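Side-chain contacts in putative NADPH-dependent oxidoreductase (Desulfitobacterium hafniense DCB-2, PDB 3DB2), which is a putative NADPH-dependent oxidoreductase of the GFO/IDH/MocA type, probably binding its dinucleotide through a Rossmann-fold domain: residues C[104-109]-C[326-331]; C[259-262]-C[266-269]. All blocks are in the same frame, centred on the assembly; numbering follows the deposited sequence. Where two conformers were deposited one is given.

Interaction 1: C[104-109]-C[326-331]; sequences DHAQRI and ASLRNL
A106 and L328 face each other where the two helix segments 104-109 and 326-331 run almost exactly antiparallel, at 175°, with their axes 10.1 Å apart at closest approach. Their CA atoms lie 6.0 Å from one another, the nearest such pair of the contact. The side chain on the first helix is short. The A106 methyl points at the second helix, and two leucines one helical turn apart close on it. CB of A106 sits 3.8 Å from CD1 of L328. From the next turn of the same helix, CD2 of L331 comes within 3.9 Å of A106 CB. One methyl is therefore held between two leucine branches. L328 is extended from its backbone: CG is anti to N, with chi1 at -172°. That carries the end of the side chain across the gap. CD1 also lies 4.1 Å from the carbonyl carbon C of A106, so it rests on backbone as well as on the methyl. Q107 adds a marginal contact at the exposed side, its CG 4.3 Å from CD1 of L328. Its amide makes no bond across the interface. The charged groups of both segments turn elsewhere. R108 forms a salt bridge with E84 on helix 79-88, and R329 forms one with E224. L328 also packs on I353 of helix 349-353. The contact joins a helix of the Rossmann domain to the long helix 324-343, which lies far later in the chain. Its area is small, 138 Å² over both sides. No hydrogen bond or salt bridge links the two segments. Cohesion here is purely apolar: it depends on the fit of one alanine between two leucines, and no directed bond fixes the register.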
loop_
_atom_site.group_PDB
_atom_site.type_symbol
_atom_site.label_atom_id
_atom_site.label_comp_id
_atom_site.label_asym_id
_atom_site.label_seq_id
_atom_site.Cartn_x
_atom_site.Cartn_y
_atom_site.Cartn_z
ATOM N N ASP C 104 -18.643 10.100 21.397
ATOM C CA ASP C 104 -19.275 10.658 22.584
ATOM C C ASP C 104 -18.313 10.622 23.770
ATOM O O ASP C 104 -18.044 11.599 24.451
ATOM C CB ASP C 104 -20.542 9.877 22.944
ATOM C CG ASP C 104 -21.236 10.498 24.151
ATOM O OD1 ASP C 104 -21.435 11.730 24.125
ATOM O OD2 ASP C 104 -21.566 9.755 25.098
ATOM N N HIS C 105 -17.756 9.458 24.013
ATOM C CA HIS C 105 -16.804 9.142 25.056
ATOM C C HIS C 105 -15.532 9.952 24.855
ATOM O O HIS C 105 -14.973 10.476 25.823
ATOM C CB HIS C 105 -16.548 7.649 25.063
ATOM C CG HIS C 105 -17.620 6.807 25.668
ATOM N ND1 HIS C 105 -17.412 5.477 25.981
ATOM C CD2 HIS C 105 -18.885 7.090 26.047
ATOM C CE1 HIS C 105 -18.522 4.981 26.514
ATOM N NE2 HIS C 105 -19.438 5.936 26.562
ATOM N N ALA C 106 -15.076 10.057 23.597
ATOM C CA ALA C 106 -13.843 10.828 23.377
ATOM C C ALA C 106 -14.117 12.262 23.790
ATOM O O ALA C 106 -13.271 12.930 24.368
ATOM C CB ALA C 106 -13.398 10.772 21.920
ATOM N N GLN C 107 -15.322 12.742 23.435
ATOM C CA GLN C 107 -15.689 14.125 23.775
ATOM C C GLN C 107 -15.808 14.295 25.285
ATOM O O GLN C 107 -15.453 15.316 25.865
ATOM C CB GLN C 107 -17.009 14.489 23.087
ATOM C CG GLN C 107 -16.833 14.728 21.602
ATOM C CD GLN C 107 -18.136 14.958 20.865
ATOM O OE1 GLN C 107 -19.199 14.437 21.215
ATOM N NE2 GLN C 107 -18.028 15.756 19.802
ATOM N N ARG C 108 -16.320 13.284 25.978
ATOM C CA ARG C 108 -16.422 13.399 27.430
ATOM C C ARG C 108 -15.030 13.539 28.023
ATOM O O ARG C 108 -14.864 14.261 28.987
ATOM C CB ARG C 108 -17.146 12.180 28.002
ATOM C CG ARG C 108 -18.666 12.362 27.979
ATOM C CD ARG C 108 -19.387 11.034 28.151
ATOM N NE ARG C 108 -19.060 10.400 29.429
ATOM C CZ ARG C 108 -19.395 9.167 29.768
ATOM N NH1 ARG C 108 -20.088 8.429 28.907
ATOM N NH2 ARG C 108 -19.050 8.672 30.951
ATOM N N ILE C 109 -14.047 12.857 27.444
ATOM C CA ILE C 109 -12.713 12.824 28.013
ATOM C C ILE C 109 -12.018 14.148 27.755
ATOM O O ILE C 109 -11.351 14.749 28.593
ATOM C CB ILE C 109 -11.934 11.632 27.439
ATOM C CG1 ILE C 109 -12.514 10.279 27.849
ATOM C CG2 ILE C 109 -10.470 11.754 27.791
ATOM C CD1 ILE C 109 -12.035 9.143 26.967
ATOM N N ALA C 326 -5.833 15.394 19.950
ATOM C CA ALA C 326 -4.992 14.625 19.056
ATOM C C ALA C 326 -5.472 13.174 19.050
ATOM O O ALA C 326 -5.626 12.573 17.992
ATOM C CB ALA C 326 -3.540 14.763 19.438
ATOM N N SER C 327 -5.722 12.624 20.228
ATOM C CA SER C 327 -6.193 11.231 20.294
ATOM C C SER C 327 -7.534 11.081 19.599
ATOM O O SER C 327 -7.774 10.103 18.879
ATOM C CB SER C 327 -6.311 10.761 21.748
ATOM O OG SER C 327 -5.082 10.942 22.419
ATOM N N LEU C 328 -8.396 12.073 19.836
ATOM C CA LEU C 328 -9.726 12.111 19.232
ATOM C C LEU C 328 -9.538 12.134 17.714
ATOM O O LEU C 328 -10.314 11.490 17.020
ATOM C CB LEU C 328 -10.527 13.295 19.753
ATOM C CG LEU C 328 -12.008 13.393 19.385
ATOM C CD1 LEU C 328 -12.762 14.184 20.437
ATOM C CD2 LEU C 328 -12.227 14.018 18.025
ATOM N N ARG C 329 -8.542 12.849 17.197
ATOM C CA ARG C 329 -8.362 12.896 15.756
ATOM C C ARG C 329 -8.013 11.512 15.213
ATOM O O ARG C 329 -8.410 11.173 14.106
ATOM C CB ARG C 329 -7.268 13.869 15.339
ATOM C CG ARG C 329 -7.731 15.247 14.910
ATOM C CD ARG C 329 -6.713 15.912 14.002
ATOM N NE ARG C 329 -7.298 16.610 12.866
ATOM C CZ ARG C 329 -7.552 16.118 11.663
ATOM N NH1 ARG C 329 -7.286 14.853 11.363
ATOM N NH2 ARG C 329 -8.090 16.921 10.750
ATOM N N ASN C 330 -7.281 10.737 16.006
ATOM C CA ASN C 330 -6.954 9.364 15.571
ATOM C C ASN C 330 -8.202 8.508 15.510
ATOM O O ASN C 330 -8.459 7.729 14.574
ATOM C CB ASN C 330 -5.904 8.744 16.505
ATOM C CG ASN C 330 -4.539 9.393 16.403
ATOM O OD1 ASN C 330 -4.277 10.042 15.391
ATOM N ND2 ASN C 330 -3.725 9.181 17.432
ATOM N N LEU C 331 -9.070 8.588 16.519
ATOM C CA LEU C 331 -10.316 7.840 16.508
ATOM C C LEU C 331 -11.224 8.236 15.339
ATOM O O LEU C 331 -11.895 7.417 14.733
ATOM C CB LEU C 331 -11.120 8.106 17.776
ATOM C CG LEU C 331 -12.539 7.496 17.875
ATOM C CD1 LEU C 331 -12.427 5.978 17.750
ATOM C CD2 LEU C 331 -13.202 7.963 19.169
#

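Interaction 2: C[259-262]-C[266-269]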
loop_
_atom_site.group_PDB
_atom_site.type_symbol
_atom_site.label_atom_id
_atom_site.label_comp_id
_atom_site.label_asym_id
_atom_site.label_seq_id
_atom_site.Cartn_x
_atom_site.Cartn_y
_atom_site.Cartn_z
ATOM N N SER C 259 6.244 -8.802 17.356
ATOM C CA SER C 259 6.322 -9.796 18.424
ATOM C C SER C 259 7.238 -9.295 19.515
ATOM O O SER C 259 7.119 -9.806 20.648
ATOM C CB SER C 259 6.731 -11.155 17.860
ATOM O OG SER C 259 8.086 -11.213 17.501
ATOM N N TRP C 260 8.095 -8.323 19.233
ATOM C CA TRP C 260 8.948 -7.728 20.258
ATOM C C TRP C 260 8.429 -6.414 20.839
ATOM O O TRP C 260 9.150 -5.732 21.569
ATOM C CB TRP C 260 10.369 -7.504 19.698
ATOM C CG TRP C 260 11.005 -8.837 19.490
ATOM C CD1 TRP C 260 10.876 -9.691 18.428
ATOM C CD2 TRP C 260 11.895 -9.449 20.437
ATOM N NE1 TRP C 260 11.651 -10.814 18.666
ATOM C CE2 TRP C 260 12.276 -10.688 19.878
ATOM C CE3 TRP C 260 12.394 -9.057 21.686
ATOM C CZ2 TRP C 260 13.147 -11.512 20.577
ATOM C CZ3 TRP C 260 13.261 -9.901 22.364
ATOM C CH2 TRP C 260 13.631 -11.127 21.800
ATOM N N TRP C 261 7.202 -6.059 20.551
ATOM C CA TRP C 261 6.551 -4.884 21.082
ATOM C C TRP C 261 6.608 -4.795 22.616
ATOM O O TRP C 261 6.992 -3.763 23.174
ATOM C CB TRP C 261 5.103 -4.881 20.622
ATOM C CG TRP C 261 4.406 -3.584 20.853
ATOM C CD1 TRP C 261 3.439 -3.384 21.799
ATOM C CD2 TRP C 261 4.577 -2.328 20.180
ATOM N NE1 TRP C 261 3.009 -2.086 21.747
ATOM C CE2 TRP C 261 3.677 -1.417 20.775
ATOM C CE3 TRP C 261 5.398 -1.887 19.136
ATOM C CZ2 TRP C 261 3.574 -0.095 20.363
ATOM C CZ3 TRP C 261 5.301 -0.573 18.722
ATOM C CH2 TRP C 261 4.396 0.313 19.333
ATOM N N SER C 262 6.233 -5.880 23.284
ATOM C CA SER C 262 6.187 -5.885 24.748
ATOM C C SER C 262 7.559 -5.755 25.398
ATOM O O SER C 262 7.705 -5.197 26.490
ATOM C CB SER C 262 5.432 -7.165 25.183
ATOM O OG SER C 262 6.283 -8.296 25.034
ATOM N N VAL C 266 14.029 -3.114 23.811
ATOM C CA VAL C 266 14.735 -3.660 22.658
ATOM C C VAL C 266 13.895 -3.781 21.390
ATOM O O VAL C 266 14.288 -4.350 20.366
ATOM C CB VAL C 266 15.320 -5.060 22.997
ATOM C CG1 VAL C 266 16.475 -4.946 23.973
ATOM C CG2 VAL C 266 14.257 -5.990 23.563
ATOM N N THR C 267 12.682 -3.252 21.403
ATOM C CA THR C 267 11.780 -3.316 20.261
ATOM C C THR C 267 12.442 -2.770 18.987
ATOM O O THR C 267 12.343 -3.393 17.933
ATOM C CB THR C 267 10.517 -2.491 20.502
ATOM O OG1 THR C 267 9.837 -3.099 21.611
ATOM C CG2 THR C 267 9.527 -2.556 19.339
ATOM N N ASP C 268 13.112 -1.625 19.130
ATOM C CA ASP C 268 13.774 -1.053 17.951
ATOM C C ASP C 268 14.826 -1.957 17.325
ATOM O O ASP C 268 15.145 -1.831 16.137
ATOM C CB ASP C 268 14.434 0.255 18.337
ATOM C CG ASP C 268 13.532 1.469 18.333
ATOM O OD1 ASP C 268 12.877 1.720 17.298
ATOM O OD2 ASP C 268 13.454 2.199 19.353
ATOM N N GLU C 269 15.418 -2.863 18.100
ATOM C CA GLU C 269 16.462 -3.729 17.571
ATOM C C GLU C 269 15.865 -4.796 16.659
ATOM O O GLU C 269 16.606 -5.383 15.871
ATOM C CB GLU C 269 17.243 -4.441 18.686
ATOM C CG GLU C 269 18.001 -3.479 19.579
ATOM C CD GLU C 269 18.858 -4.176 20.626
ATOM O OE1 GLU C 269 19.370 -5.288 20.361
ATOM O OE2 GLU C 269 19.028 -3.610 21.725
#
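W260 meets the second segment with both its ring and its backbone. CE3 of its indole lies 4.0 Å from CG2 of V266, and the two side chains cross obliquely. This pairing is at the partly exposed side of the loop, where the W260 ring also stacks with H270. The carbonyl of W260 takes the one hydrogen bond of the contact. T267 OG1 donates to W260 O at 2.7 Å. The bond is short. The hydroxyl approaches at 134° at the carbonyl oxygen and sits 33° from the carbonyl plane. W261 comes next and turns its ring the other way, into the interior. Its CE3 is 4.2 Å from CG2 of T267, again at an oblique approach. T267 thus splits its two branches between neighbouring tryptophans. With chi1 at -64°, its hydroxyl lies beside its own backbone N and turns to W260 O, while its methyl goes to the W261 ring. H302 NE2 makes hydrogen bonds to both T267 OG1 and W261 O, so the buried hydroxyl is gripped twice, by W260 O and by H302 NE2. A valine here would probably keep much of the methyl packing but leave W260 O without its donor and H302 NE2 with one partner fewer. Just beyond, E269 N bonds to V266 O at 2.9 Å, starting the short 3-10 turn. The whole contact pinches the connection between strands 250-256 and 271-278. On its inner side the buried W261 ring stacks with F258 and meets H185 of helix 183-194. D268 bonds to the backbone N of G130 and A131 at the start of helix 130-140, while L256 of strand 250-256 packs against both W261 and T267.

In the fold
The two contacts lie on opposite sides of the chain's centre, 28 Å apart between centres and about 12 Å at their nearest atoms. They do not touch. Along the chain, both segments of interaction 2 fall between those of interaction 1. Interaction 1 is long-range: it ties helix 103-116 of the Rossmann domain to helix 324-343. Interaction 2 is local and shapes one connection between neighbouring strands of the large mixed sheet. Helix 183-194 reaches both: its D188 bonds to N330, and its H185 meets W261. One contact thus joins helices distant in sequence across this two-domain protein, and the other shapes the loop between two adjacent strands of the sheet.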